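Tryptophan halogenase (Shewanella frigidimarina, PDB 2PYX) probably acts as an FAD-dependent halogenase of tryptophan or a related indole. Local coordinates at residues A[122-127]-A[491-496]; A[135-140]-A[465-470]; A[443-448]-A[475-480]. All coordinates share one frame; numbering follows the deposited sequence. Where two conformers were deposited one is given.

Followed from the N terminus, the chain first lays down residues 122-127 and, soon after, helix 137-141; both wait more than 320 residues for their partners. Interaction 2 closes its loop when helix 462-471 returns to 135-140, and interaction 1 closes a wider one when helix 484-507 reaches 122-127, so both other contacts lie within its span. Interaction 3 is more local, joining the loops that flank helix 462-471, and its segments alternate with those of interaction 2. The three meet around that helix: Gln466 bonds to Asp123 and Pro448, and Tyr470 to Thr476. Interactions 1 and 2 tie the early segments to late helices, while interaction 3 joins two late loops to each other.

Interaction 1 (A[122-127]-A[491-496])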
loop_
_atom_site.group_PDB
_atom_site.type_symbol
_atom_site.label_atom_id
_atom_site.label_comp_id
_atom_site.label_asym_id
_atom_site.label_seq_id
_atom_site.Cartn_x
_atom_site.Cartn_y
_atom_site.Cartn_z
ATOM N N LEU A 122 -8.717 -5.626 -25.045
ATOM C CA LEU A 122 -7.532 -5.194 -25.779
ATOM C C LEU A 122 -6.677 -4.328 -24.859
ATOM O O LEU A 122 -7.209 -3.510 -24.124
ATOM C CB LEU A 122 -7.904 -4.368 -27.008
ATOM C CG LEU A 122 -6.771 -3.940 -27.953
ATOM C CD1 LEU A 122 -6.127 -5.166 -28.608
ATOM C CD2 LEU A 122 -7.268 -2.979 -28.979
ATOM N N ASP A 123 -5.377 -4.558 -24.874
ATOM C CA ASP A 123 -4.422 -3.710 -24.152
ATOM C C ASP A 123 -4.167 -2.490 -25.018
ATOM O O ASP A 123 -3.463 -2.551 -26.035
ATOM C CB ASP A 123 -3.132 -4.493 -23.863
ATOM C CG ASP A 123 -2.088 -3.681 -23.124
ATOM O OD1 ASP A 123 -2.242 -2.462 -23.018
ATOM O OD2 ASP A 123 -1.103 -4.287 -22.667
ATOM N N LEU A 124 -4.698 -1.343 -24.605
ATOM C CA LEU A 124 -4.620 -0.124 -25.402
ATOM C C LEU A 124 -3.226 0.507 -25.483
ATOM O O LEU A 124 -2.967 1.339 -26.355
ATOM C CB LEU A 124 -5.565 0.933 -24.844
ATOM C CG LEU A 124 -7.075 0.685 -25.031
ATOM C CD1 LEU A 124 -7.891 1.794 -24.400
ATOM C CD2 LEU A 124 -7.389 0.584 -26.525
ATOM N N CYS A 125 -2.352 0.167 -24.533
ATOM C CA CYS A 125 -1.084 0.851 -24.444
ATOM C C CYS A 125 -0.320 0.977 -25.773
ATOM O O CYS A 125 0.016 2.085 -26.173
ATOM C CB CYS A 125 -0.261 0.234 -23.308
ATOM S SG CYS A 125 1.300 1.064 -22.976
ATOM N N PRO A 126 -0.031 -0.139 -26.469
ATOM C CA PRO A 126 0.700 0.038 -27.734
ATOM C C PRO A 126 -0.059 0.836 -28.807
ATOM O O PRO A 126 0.590 1.404 -29.686
ATOM C CB PRO A 126 0.957 -1.397 -28.211
ATOM C CG PRO A 126 -0.040 -2.197 -27.515
ATOM C CD PRO A 126 -0.229 -1.563 -26.170
ATOM N N TYR A 127 -1.389 0.858 -28.728
ATOM C CA TYR A 127 -2.213 1.690 -29.631
ATOM C C TYR A 127 -2.169 3.170 -29.285
ATOM O O TYR A 127 -2.393 4.020 -30.155
ATOM C CB TYR A 127 -3.662 1.133 -29.670
ATOM C CG TYR A 127 -3.655 -0.292 -30.193
ATOM C CD1 TYR A 127 -3.718 -0.568 -31.567
ATOM C CD2 TYR A 127 -3.480 -1.375 -29.330
ATOM C CE1 TYR A 127 -3.610 -1.885 -32.046
ATOM C CE2 TYR A 127 -3.392 -2.695 -29.812
ATOM C CZ TYR A 127 -3.482 -2.936 -31.181
ATOM O OH TYR A 127 -3.361 -4.257 -31.596
ATOM N N GLN A 491 -9.580 2.287 -31.383
ATOM C CA GLN A 491 -10.162 3.604 -31.586
ATOM C C GLN A 491 -11.542 3.698 -30.941
ATOM O O GLN A 491 -11.898 4.740 -30.365
ATOM C CB GLN A 491 -10.291 3.940 -33.070
ATOM C CG GLN A 491 -10.789 5.353 -33.294
ATOM C CD GLN A 491 -9.889 6.391 -32.653
ATOM O OE1 GLN A 491 -10.283 7.094 -31.709
ATOM N NE2 GLN A 491 -8.666 6.483 -33.153
ATOM N N ARG A 492 -12.327 2.629 -31.073
ATOM C CA ARG A 492 -13.633 2.570 -30.430
ATOM C C ARG A 492 -13.487 2.699 -28.907
ATOM O O ARG A 492 -14.170 3.523 -28.285
ATOM C CB ARG A 492 -14.378 1.287 -30.807
ATOM C CG ARG A 492 -14.770 1.233 -32.281
ATOM C CD ARG A 492 -15.774 0.130 -32.578
ATOM N NE ARG A 492 -15.203 -1.213 -32.557
ATOM C CZ ARG A 492 -14.547 -1.777 -33.567
ATOM N NH1 ARG A 492 -14.330 -1.120 -34.697
ATOM N NH2 ARG A 492 -14.086 -2.995 -33.439
ATOM N N LEU A 493 -12.582 1.908 -28.323
ATOM C CA LEU A 493 -12.315 1.975 -26.881
ATOM C C LEU A 493 -11.797 3.371 -26.429
ATOM O O LEU A 493 -12.196 3.844 -25.358
ATOM C CB LEU A 493 -11.345 0.866 -26.460
ATOM C CG LEU A 493 -11.856 -0.574 -26.627
ATOM C CD1 LEU A 493 -10.771 -1.596 -26.385
ATOM C CD2 LEU A 493 -13.045 -0.843 -25.721
ATOM N N PHE A 494 -10.922 4.016 -27.200
ATOM C CA PHE A 494 -10.474 5.373 -26.883
ATOM C C PHE A 494 -11.657 6.352 -26.865
ATOM O O PHE A 494 -11.784 7.194 -25.976
ATOM C CB PHE A 494 -9.426 5.918 -27.860
ATOM C CG PHE A 494 -8.050 5.280 -27.751
ATOM C CD1 PHE A 494 -7.378 5.206 -26.537
ATOM C CD2 PHE A 494 -7.396 4.822 -28.886
ATOM C CE1 PHE A 494 -6.100 4.638 -26.453
ATOM C CE2 PHE A 494 -6.115 4.256 -28.797
ATOM C CZ PHE A 494 -5.469 4.190 -27.570
ATOM N N ASN A 495 -12.503 6.251 -27.889
ATOM C CA ASN A 495 -13.709 7.080 -27.951
ATOM C C ASN A 495 -14.620 6.869 -26.758
ATOM O O ASN A 495 -15.117 7.847 -26.177
ATOM C CB ASN A 495 -14.508 6.746 -29.213
ATOM C CG ASN A 495 -13.826 7.175 -30.476
ATOM O OD1 ASN A 495 -14.281 6.810 -31.563
ATOM N ND2 ASN A 495 -12.764 7.950 -30.368
ATOM N N ASP A 496 -14.833 5.611 -26.397
ATOM C CA ASP A 496 -15.719 5.240 -25.290
ATOM C C ASP A 496 -15.182 5.781 -23.974
ATOM O O ASP A 496 -15.937 6.239 -23.111
ATOM C CB ASP A 496 -15.906 3.729 -25.189
ATOM C CG ASP A 496 -16.694 3.134 -26.375
ATOM O OD1 ASP A 496 -17.278 3.917 -27.167
ATOM O OD2 ASP A 496 -16.721 1.886 -26.494
#
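Leu124 spreads its two methyls over Leu493 and Phe494, consecutive residues of helix 484-507, in a contact mostly of apolar side chains, with no hydrogen bond across it. It is loop-and-helix packing: the approach to helix 125-128 lies against the long helix in what is, as in related flavin-dependent halogenases, probably the helical part set beside the flavin-binding module. Leu124 CD2 reaches Leu493 CB at 4.0 Å and also sits above one face of the Phe494 ring, displaced toward its rim. Leu124 CD1 comes to the same side of the ring, out past the rim, 3.9 Å from Phe494 CE1. Leu122 adds its CB, which meets Leu493 CD1 at 4.0 Å. At the ring's edge Tyr127 closes in with its backbone: its C is 3.9 Å from Phe494 CZ, near the plane of the ring. With CG anti to its own carbonyl carbon (chi1 -71°), Phe494 carries its ring closer to 122-127 than its CB direction alone suggests, with Leu124 over one of its faces and Tyr127 at its edge. Were Phe494 cut back to an alanine, Leu124 CD1 and CD2 would probably lose the ring they pack against and a gap would open beside Tyr127.

Further out, Ala140 also touches Phe494, Val141 touches Leu124, and Met486, Gln487 and Ala490 receive Tyr127. The turn itself is fixed by Asp123, whose OD1 caps Cys125 N at 3.0 Å, met on the anti side and 32° out of the carboxylate plane; its OD2 is bonded to Gln466 NE2. Leu122, in turn, places CD2 3.9 Å above one face of the Tyr127 ring, while Asp123 O lies in plane at that ring's edge.

Interaction 2 (A[135-140]-A[465-470]); sequences VSFAEA and FQYVLY
The first turn of helix 137-141 docks onto helix 462-471 through Phe137, a buried ring that lies among Gln466, Tyr467 and Tyr470. With CG anti to its nitrogen (chi1 177°), Phe137 sends its ring across to the partner helix, where CE2 comes within 3.5 Å of Tyr467 CD1. The two rings are inclined by 52° with centroids 5.2 Å apart, an oblique pairing. Phe137 CE2 also touches Gln466 CB, and the amide plane of Gln466 stands almost perpendicular to the ring, at 88°. The glutamine's OE1 meets Phe137 CZ, while its NE2 is bonded outside the contact, to Pro448 O and Asp123 OD2.

The helix start is a classical N-cap: Ser136 OG accepts from Glu139 N at 3.0 Å. One residue on, Phe137 N donates to a water 3.0 Å away, and the same water donates to Tyr470 O at 2.8 Å, bridging the two backbones. Beside it the stems of the aromatic residues meet, Phe137 CB to Tyr470 CB at 4.0 Å.

Tyr467 swings toward helix 137-141 so that CE1 approaches Ala138 CA at 4.3 Å, near the plane of its ring. Its hydroxyl is bonded to Ser114 O, and its side chain lies about 8 Å from that of Glu361, a predicted tryptophan-binding residue.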
loop_
_atom_site.group_PDB
_atom_site.type_symbol
_atom_site.label_atom_id
_atom_site.label_comp_id
_atom_site.label_asym_id
_atom_site.label_seq_id
_atom_site.Cartn_x
_atom_site.Cartn_y
_atom_site.Cartn_z
ATOM N N VAL A 135 -1.484 13.307 -26.444
ATOM C CA VAL A 135 -2.321 13.028 -25.293
ATOM C C VAL A 135 -1.555 12.093 -24.349
ATOM O O VAL A 135 -0.811 11.246 -24.817
ATOM C CB VAL A 135 -3.657 12.373 -25.736
ATOM C CG1 VAL A 135 -3.449 11.025 -26.414
ATOM C CG2 VAL A 135 -4.659 12.276 -24.589
ATOM N N SER A 136 -1.745 12.278 -23.044
ATOM C CA SER A 136 -1.099 11.409 -22.055
ATOM C C SER A 136 -1.694 10.038 -22.101
ATOM O O SER A 136 -2.858 9.846 -22.427
ATOM C CB SER A 136 -1.205 11.969 -20.648
ATOM O OG SER A 136 -2.536 11.993 -20.176
ATOM N N PHE A 137 -0.886 9.041 -21.749
ATOM C CA PHE A 137 -1.394 7.704 -21.607
ATOM C C PHE A 137 -2.605 7.667 -20.670
ATOM O O PHE A 137 -3.643 7.115 -21.009
ATOM C CB PHE A 137 -0.264 6.794 -21.105
ATOM C CG PHE A 137 -0.684 5.373 -20.849
ATOM C CD1 PHE A 137 -1.225 4.573 -21.848
ATOM C CD2 PHE A 137 -0.551 4.832 -19.583
ATOM C CE1 PHE A 137 -1.608 3.259 -21.582
ATOM C CE2 PHE A 137 -0.902 3.529 -19.315
ATOM C CZ PHE A 137 -1.455 2.742 -20.296
ATOM N N ALA A 138 -2.495 8.262 -19.500
ATOM C CA ALA A 138 -3.591 8.176 -18.536
ATOM C C ALA A 138 -4.868 8.847 -19.048
ATOM O O ALA A 138 -5.959 8.288 -18.917
ATOM C CB ALA A 138 -3.211 8.754 -17.203
ATOM N N GLU A 139 -4.729 10.011 -19.671
ATOM C CA GLU A 139 -5.947 10.598 -20.261
ATOM C C GLU A 139 -6.560 9.717 -21.351
ATOM O O GLU A 139 -7.798 9.653 -21.466
ATOM C CB GLU A 139 -5.665 11.981 -20.805
ATOM C CG GLU A 139 -6.967 12.664 -21.280
ATOM C CD GLU A 139 -6.798 14.108 -21.701
ATOM O OE1 GLU A 139 -5.825 14.773 -21.283
ATOM O OE2 GLU A 139 -7.660 14.581 -22.474
ATOM N N ALA A 140 -5.710 9.068 -22.156
ATOM C CA ALA A 140 -6.179 8.268 -23.270
ATOM C C ALA A 140 -6.944 7.032 -22.827
ATOM O O ALA A 140 -7.850 6.583 -23.547
ATOM C CB ALA A 140 -5.026 7.868 -24.171
ATOM N N PHE A 465 2.875 -0.549 -14.314
ATOM C CA PHE A 465 4.141 -0.294 -14.956
ATOM C C PHE A 465 3.951 0.611 -16.154
ATOM O O PHE A 465 4.751 1.523 -16.394
ATOM C CB PHE A 465 4.832 -1.596 -15.328
ATOM C CG PHE A 465 5.342 -2.353 -14.141
ATOM C CD1 PHE A 465 4.492 -3.160 -13.407
ATOM C CD2 PHE A 465 6.654 -2.201 -13.715
ATOM C CE1 PHE A 465 4.962 -3.839 -12.285
ATOM C CE2 PHE A 465 7.124 -2.862 -12.603
ATOM C CZ PHE A 465 6.271 -3.691 -11.888
ATOM N N GLN A 466 2.895 0.403 -16.928
ATOM C CA GLN A 466 2.607 1.290 -18.052
ATOM C C GLN A 466 2.343 2.716 -17.593
ATOM O O GLN A 466 2.841 3.677 -18.178
ATOM C CB GLN A 466 1.377 0.775 -18.813
ATOM C CG GLN A 466 1.584 -0.616 -19.422
ATOM C CD GLN A 466 0.313 -1.220 -19.994
ATOM O OE1 GLN A 466 -0.804 -0.757 -19.697
ATOM N NE2 GLN A 466 0.481 -2.235 -20.859
ATOM N N TYR A 467 1.557 2.864 -16.539
ATOM C CA TYR A 467 1.200 4.211 -16.080
ATOM C C TYR A 467 2.440 4.989 -15.649
ATOM O O TYR A 467 2.547 6.182 -15.910
ATOM C CB TYR A 467 0.232 4.170 -14.920
ATOM C CG TYR A 467 -1.181 3.882 -15.280
ATOM C CD1 TYR A 467 -1.873 4.687 -16.204
ATOM C CD2 TYR A 467 -1.879 2.874 -14.646
ATOM C CE1 TYR A 467 -3.244 4.436 -16.493
ATOM C CE2 TYR A 467 -3.272 2.647 -14.931
ATOM C CZ TYR A 467 -3.919 3.425 -15.864
ATOM O OH TYR A 467 -5.276 3.197 -16.118
ATOM N N VAL A 468 3.358 4.333 -14.937
ATOM C CA VAL A 468 4.581 4.999 -14.504
ATOM C C VAL A 468 5.519 5.219 -15.685
ATOM O O VAL A 468 6.011 6.341 -15.898
ATOM C CB VAL A 468 5.265 4.248 -13.337
ATOM C CG1 VAL A 468 6.653 4.863 -13.028
ATOM C CG2 VAL A 468 4.387 4.320 -12.097
ATOM N N LEU A 469 5.795 4.178 -16.460
ATOM C CA LEU A 469 6.744 4.283 -17.559
ATOM C C LEU A 469 6.354 5.420 -18.501
ATOM O O LEU A 469 7.180 6.250 -18.871
ATOM C CB LEU A 469 6.813 2.953 -18.312
ATOM C CG LEU A 469 7.953 2.718 -19.282
ATOM C CD1 LEU A 469 9.295 2.648 -18.583
ATOM C CD2 LEU A 469 7.764 1.429 -20.054
ATOM N N TYR A 470 5.099 5.418 -18.932
ATOM C CA TYR A 470 4.634 6.397 -19.909
ATOM C C TYR A 470 4.175 7.690 -19.268
ATOM O O TYR A 470 4.185 8.742 -19.923
ATOM C CB TYR A 470 3.598 5.788 -20.837
ATOM C CG TYR A 470 4.205 4.620 -21.594
ATOM C CD1 TYR A 470 5.363 4.758 -22.378
ATOM C CD2 TYR A 470 3.705 3.332 -21.425
ATOM C CE1 TYR A 470 5.975 3.691 -22.982
ATOM C CE2 TYR A 470 4.320 2.244 -22.067
ATOM C CZ TYR A 470 5.435 2.406 -22.833
ATOM O OH TYR A 470 6.052 1.335 -23.431
HETATM O O HOH W 1 1.702 9.929 -20.456
#

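Interaction 3 (A[443-448]-A[475-480]); sequences WRYQTP and NTQLPT
Thr476 turns its two branches to different tasks against residues 443-448. OG1, anti to the residue's carbonyl carbon (chi1 -65°), donates to Trp443 O at 2.7 Å, nearly in line with that carbonyl; the same hydroxyl is also bonded to Tyr470 OH, so two partners grip it. The methyl takes the place anti to the nitrogen and lies along the Gln446 backbone, CG2 standing 3.6 Å from Gln446 C.

Neighbouring Gln477 is oriented quite differently. Its extended chain brings the amide to the rim of the Tyr445 ring, where OE1 lies in the ring plane, 3.5 Å from Tyr445 CD1, with amide and ring inclined at 62°. The opposing segments are irregular loops, one leading from helix 434-443 toward helix 462-471 and the other leaving 462-471 for helix 484-507. Their backbones join directly as well: Gln477 N donates to Arg444 O at 2.9 Å, almost straight at 173°, and Thr476 CA makes a weaker C-H...O approach to the same oxygen.

Two waters complete the exposed flank, both donating to Tyr445 O. One goes on to Gln477 O; the other reaches Gln477 OE1 at 2.6 Å and so ties the amide to the loop beside the ring. Arg444 lies against that ring too, CB 3.7 Å above one face of Tyr445, whose OH in turn sits over the guanidinium.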
loop_
_atom_site.group_PDB
_atom_site.type_symbol
_atom_site.label_atom_id
_atom_site.label_comp_id
_atom_site.label_asym_id
_atom_site.label_seq_id
_atom_site.Cartn_x
_atom_site.Cartn_y
_atom_site.Cartn_z
ATOM N N TRP A 443 11.660 -2.835 -22.582
ATOM C CA TRP A 443 10.610 -1.848 -22.774
ATOM C C TRP A 443 11.023 -0.736 -23.729
ATOM O O TRP A 443 10.157 0.008 -24.174
ATOM C CB TRP A 443 10.146 -1.304 -21.434
ATOM C CG TRP A 443 9.484 -2.323 -20.590
ATOM C CD1 TRP A 443 8.840 -3.461 -21.023
ATOM C CD2 TRP A 443 9.336 -2.303 -19.162
ATOM N NE1 TRP A 443 8.303 -4.133 -19.943
ATOM C CE2 TRP A 443 8.591 -3.455 -18.796
ATOM C CE3 TRP A 443 9.782 -1.447 -18.152
ATOM C CZ2 TRP A 443 8.298 -3.757 -17.462
ATOM C CZ3 TRP A 443 9.489 -1.764 -16.830
ATOM C CH2 TRP A 443 8.766 -2.906 -16.511
ATOM N N ARG A 444 12.310 -0.631 -24.054
ATOM C CA ARG A 444 12.700 0.241 -25.163
ATOM C C ARG A 444 12.052 -0.199 -26.463
ATOM O O ARG A 444 11.888 0.612 -27.372
ATOM C CB ARG A 444 14.204 0.235 -25.334
ATOM C CG ARG A 444 14.973 0.905 -24.252
ATOM C CD ARG A 444 16.464 0.720 -24.481
ATOM N NE ARG A 444 16.882 1.402 -25.701
ATOM C CZ ARG A 444 18.046 1.222 -26.331
ATOM N NH1 ARG A 444 18.947 0.361 -25.879
ATOM N NH2 ARG A 444 18.307 1.928 -27.429
ATOM N N TYR A 445 11.708 -1.480 -26.551
ATOM C CA TYR A 445 11.312 -2.101 -27.809
ATOM C C TYR A 445 9.890 -2.598 -27.843
ATOM O O TYR A 445 9.330 -2.812 -28.926
ATOM C CB TYR A 445 12.289 -3.218 -28.216
ATOM C CG TYR A 445 13.666 -2.694 -28.397
ATOM C CD1 TYR A 445 13.988 -1.967 -29.523
ATOM C CD2 TYR A 445 14.640 -2.874 -27.420
ATOM C CE1 TYR A 445 15.251 -1.441 -29.673
ATOM C CE2 TYR A 445 15.900 -2.364 -27.573
ATOM C CZ TYR A 445 16.198 -1.653 -28.704
ATOM O OH TYR A 445 17.483 -1.114 -28.886
ATOM N N GLN A 446 9.273 -2.782 -26.679
ATOM C CA GLN A 446 7.859 -3.151 -26.613
ATOM C C GLN A 446 7.241 -2.664 -25.309
ATOM O O GLN A 446 7.945 -2.476 -24.317
ATOM C CB GLN A 446 7.651 -4.651 -26.764
ATOM C CG GLN A 446 8.277 -5.497 -25.655
ATOM C CD GLN A 446 8.021 -6.970 -25.862
ATOM O OE1 GLN A 446 8.070 -7.464 -27.005
ATOM N NE2 GLN A 446 7.716 -7.687 -24.775
ATOM N N THR A 447 5.934 -2.469 -25.285
ATOM C CA THR A 447 5.299 -2.023 -24.073
ATOM C C THR A 447 5.317 -3.095 -22.987
ATOM O O THR A 447 5.335 -4.300 -23.290
ATOM C CB THR A 447 3.854 -1.569 -24.282
ATOM O OG1 THR A 447 3.075 -2.685 -24.730
ATOM C CG2 THR A 447 3.785 -0.450 -25.297
ATOM N N PRO A 448 5.251 -2.671 -21.713
ATOM C CA PRO A 448 4.996 -3.639 -20.630
ATOM C C PRO A 448 3.681 -4.348 -20.907
ATOM O O PRO A 448 2.741 -3.775 -21.470
ATOM C CB PRO A 448 4.888 -2.768 -19.367
ATOM C CG PRO A 448 5.652 -1.438 -19.758
ATOM C CD PRO A 448 5.332 -1.278 -21.218
ATOM N N ASN A 475 10.425 6.429 -23.852
ATOM C CA ASN A 475 10.219 6.123 -25.271
ATOM C C ASN A 475 10.309 4.633 -25.573
ATOM O O ASN A 475 11.290 3.986 -25.209
ATOM C CB ASN A 475 11.242 6.864 -26.126
ATOM C CG ASN A 475 11.018 8.361 -26.148
ATOM O OD1 ASN A 475 11.951 9.120 -25.944
ATOM N ND2 ASN A 475 9.795 8.792 -26.432
ATOM N N THR A 476 9.278 4.129 -26.259
ATOM C CA THR A 476 9.209 2.740 -26.700
ATOM C C THR A 476 9.041 2.768 -28.213
ATOM O O THR A 476 8.229 3.546 -28.741
ATOM C CB THR A 476 8.045 2.013 -26.045
ATOM O OG1 THR A 476 8.288 1.938 -24.637
ATOM C CG2 THR A 476 7.861 0.641 -26.567
ATOM N N GLN A 477 9.825 1.944 -28.896
ATOM C CA GLN A 477 9.731 1.783 -30.347
ATOM C C GLN A 477 8.316 1.431 -30.758
ATOM O O GLN A 477 7.678 0.558 -30.144
ATOM C CB GLN A 477 10.724 0.704 -30.806
ATOM C CG GLN A 477 10.853 0.476 -32.314
ATOM C CD GLN A 477 12.092 -0.281 -32.648
ATOM O OE1 GLN A 477 12.170 -1.475 -32.417
ATOM N NE2 GLN A 477 13.092 0.413 -33.185
ATOM N N LEU A 478 7.795 2.089 -31.791
ATOM C CA LEU A 478 6.410 1.814 -32.211
ATOM C C LEU A 478 6.264 0.426 -32.821
ATOM O O LEU A 478 7.137 -0.026 -33.559
ATOM C CB LEU A 478 5.930 2.856 -33.214
ATOM C CG LEU A 478 5.990 4.318 -32.823
ATOM C CD1 LEU A 478 5.292 5.109 -33.919
ATOM C CD2 LEU A 478 5.314 4.557 -31.504
ATOM N N PRO A 479 5.161 -0.265 -32.489
ATOM C CA PRO A 479 4.800 -1.508 -33.175
ATOM C C PRO A 479 4.691 -1.293 -34.672
ATOM O O PRO A 479 4.268 -0.222 -35.115
ATOM C CB PRO A 479 3.415 -1.827 -32.624
ATOM C CG PRO A 479 3.368 -1.154 -31.330
ATOM C CD PRO A 479 4.197 0.074 -31.422
ATOM N N THR A 480 5.056 -2.323 -35.412
ATOM C CA THR A 480 4.933 -2.323 -36.872
ATOM C C THR A 480 3.825 -3.304 -37.236
ATOM O O THR A 480 3.398 -4.127 -36.419
ATOM C CB THR A 480 6.242 -2.759 -37.579
ATOM O OG1 THR A 480 6.497 -4.146 -37.353
ATOM C CG2 THR A 480 7.396 -1.942 -37.094
HETATM O O HOH W 2 6.771 -2.013 -29.971
HETATM O O HOH W 3 10.186 -2.959 -31.507
#